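Local coordinates for protein alpha-glucosidase (Pseudoalteromonas sp. K8, PDB 5HQA) that probably hydrolyses alpha-glucosidic linkages as a chloride-activated family 97 glycoside hydrolase, with a bound calcium ion and a pocket that holds acarbose, at residues T170-K175 and I182-A187. Sequence-based numbering, arbitrary orientation.
Sequences TPFTFK and ISIHEA
Phe174 and Ile182 pair in an antiparallel beta hairpin of the N-terminal region, inside a large antiparallel sheet between strands 141-144 and 224-234. Four backbone bonds join the strands, two between Phe172 and Ile184 and two between Phe174 and Ile182. The tight part is the apolar face. The Phe174 ring swings over the neighbouring strand because CG sits between its backbone N and carbonyl carbon (chi1 58°). Ile182 CB lies over one ring face, offset toward the rim, 4.0 Å from the centroid. Ile182 CG2 reaches Phe174 CZ at 3.6 Å, and Ile184 CD1 meets the ring edge. Replacing the ring by an alanine here is likely to leave a gap over Ile182 CB and CG2 and to cost Ile184 CD1 its nearer aromatic neighbour. Phe172 touches Ile184 more loosely, CD2 to CD1 4.4 Å, and its ring meets that of Phe205. Lys175, partly exposed, points away from the partner strand. The face of Thr173 and Ser183 is more polar, and Leu484 of helix 482-485 packs on it. Ser183 OG is 2.8 Å from Thr173 OG1, which Phe480 O holds by a hydrogen bond. Pro171, after a cis peptide bond, sets CG over one His185 ring face in a CH-pi contact, while Thr170 OG1 meets the ring edge, hydrogen-bonded to His185 ND1 at 2.7 Å.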
loop_
_atom_site.group_PDB
_atom_site.type_symbol
_atom_site.label_atom_id
_atom_site.label_comp_id
_atom_site.label_asym_id
_atom_site.label_seq_id
_atom_site.Cartn_x
_atom_site.Cartn_y
_atom_site.Cartn_z
ATOM N N THR A 170 -10.074 3.794 3.476
ATOM C CA THR A 170 -8.926 4.379 4.159
ATOM C C THR A 170 -7.642 3.860 3.510
ATOM O O THR A 170 -7.654 2.786 2.905
ATOM C CB THR A 170 -8.935 4.051 5.674
ATOM O OG1 THR A 170 -8.494 2.700 5.891
ATOM C CG2 THR A 170 -10.339 4.243 6.268
ATOM N N PRO A 171 -6.520 4.596 3.631
ATOM C CA PRO A 171 -6.275 5.854 4.357
ATOM C C PRO A 171 -7.119 6.994 3.813
ATOM O O PRO A 171 -7.165 7.230 2.597
ATOM C CB PRO A 171 -4.781 6.117 4.116
ATOM C CG PRO A 171 -4.217 4.770 3.795
ATOM C CD PRO A 171 -5.286 4.090 3.006
ATOM N N PHE A 172 -7.814 7.669 4.712
ATOM C CA PHE A 172 -8.723 8.755 4.366
ATOM C C PHE A 172 -8.073 10.042 4.853
ATOM O O PHE A 172 -7.983 10.269 6.066
ATOM C CB PHE A 172 -10.087 8.532 5.014
ATOM C CG PHE A 172 -11.044 9.671 4.820
ATOM C CD1 PHE A 172 -11.320 10.154 3.545
ATOM C CD2 PHE A 172 -11.698 10.238 5.908
ATOM C CE1 PHE A 172 -12.228 11.199 3.362
ATOM C CE2 PHE A 172 -12.604 11.286 5.733
ATOM C CZ PHE A 172 -12.869 11.762 4.457
ATOM N N THR A 173 -7.618 10.873 3.912
ATOM C CA THR A 173 -6.776 12.030 4.200
ATOM C C THR A 173 -7.512 13.328 3.904
ATOM O O THR A 173 -8.163 13.465 2.864
ATOM C CB THR A 173 -5.493 11.955 3.370
ATOM O OG1 THR A 173 -4.783 10.767 3.735
ATOM C CG2 THR A 173 -4.605 13.177 3.608
ATOM N N PHE A 174 -7.391 14.294 4.810
ATOM C CA PHE A 174 -8.025 15.586 4.611
ATOM C C PHE A 174 -7.234 16.639 5.378
ATOM O O PHE A 174 -6.328 16.323 6.155
ATOM C CB PHE A 174 -9.502 15.540 5.045
ATOM C CG PHE A 174 -9.699 15.131 6.487
ATOM C CD1 PHE A 174 -9.800 13.786 6.834
ATOM C CD2 PHE A 174 -9.784 16.090 7.486
ATOM C CE1 PHE A 174 -9.982 13.414 8.162
ATOM C CE2 PHE A 174 -9.961 15.724 8.808
ATOM C CZ PHE A 174 -10.060 14.392 9.143
ATOM N N LYS A 175 -7.560 17.908 5.138
ATOM C CA LYS A 175 -6.970 18.992 5.913
ATOM C C LYS A 175 -8.081 19.907 6.402
ATOM O O LYS A 175 -9.113 20.060 5.744
ATOM C CB LYS A 175 -5.943 19.804 5.105
ATOM C CG LYS A 175 -6.529 20.566 3.945
ATOM C CD LYS A 175 -5.492 21.498 3.317
ATOM C CE LYS A 175 -6.098 22.257 2.144
ATOM N NZ LYS A 175 -5.110 23.156 1.476
ATOM N N ILE A 182 -4.810 15.497 8.394
ATOM C CA ILE A 182 -5.249 14.363 9.197
ATOM C C ILE A 182 -5.508 13.197 8.256
ATOM O O ILE A 182 -6.003 13.388 7.141
ATOM C CB ILE A 182 -6.512 14.713 10.013
ATOM C CG1 ILE A 182 -6.216 15.879 10.959
ATOM C CG2 ILE A 182 -7.027 13.490 10.778
ATOM C CD1 ILE A 182 -7.420 16.371 11.735
ATOM N N SER A 183 -5.168 11.988 8.697
ATOM C CA SER A 183 -5.475 10.805 7.904
ATOM C C SER A 183 -5.931 9.692 8.828
ATOM O O SER A 183 -5.262 9.400 9.826
ATOM C CB SER A 183 -4.260 10.353 7.090
ATOM O OG SER A 183 -4.637 9.347 6.163
ATOM N N ILE A 184 -7.055 9.065 8.486
ATOM C CA ILE A 184 -7.647 7.995 9.280
ATOM C C ILE A 184 -7.397 6.671 8.567
ATOM O O ILE A 184 -7.605 6.565 7.352
ATOM C CB ILE A 184 -9.151 8.239 9.496
ATOM C CG1 ILE A 184 -9.353 9.577 10.213
ATOM C CG2 ILE A 184 -9.793 7.084 10.293
ATOM C CD1 ILE A 184 -10.793 10.022 10.249
ATOM N N HIS A 185 -6.968 5.663 9.320
ATOM C CA HIS A 185 -6.669 4.361 8.737
ATOM C C HIS A 185 -6.781 3.333 9.863
ATOM O O HIS A 185 -7.409 3.600 10.893
ATOM C CB HIS A 185 -5.294 4.420 8.046
ATOM C CG HIS A 185 -4.951 3.207 7.234
ATOM N ND1 HIS A 185 -5.811 2.653 6.308
ATOM C CD2 HIS A 185 -3.824 2.454 7.201
ATOM C CE1 HIS A 185 -5.231 1.606 5.747
ATOM N NE2 HIS A 185 -4.024 1.464 6.270
ATOM N N GLU A 186 -6.204 2.151 9.666
ATOM C CA GLU A 186 -6.182 1.154 10.724
ATOM C C GLU A 186 -4.905 0.332 10.605
ATOM O O GLU A 186 -4.228 0.343 9.572
ATOM C CB GLU A 186 -7.442 0.274 10.700
ATOM C CG GLU A 186 -7.802 -0.339 9.376
ATOM C CD GLU A 186 -9.083 -1.174 9.465
ATOM O OE1 GLU A 186 -9.796 -1.278 8.445
ATOM O OE2 GLU A 186 -9.378 -1.727 10.550
ATOM N N ALA A 187 -4.563 -0.370 11.684
ATOM C CA ALA A 187 -3.336 -1.148 11.710
ATOM C C ALA A 187 -3.604 -2.530 12.289
ATOM O O ALA A 187 -4.426 -2.683 13.201
ATOM C CB ALA A 187 -2.238 -0.433 12.525
#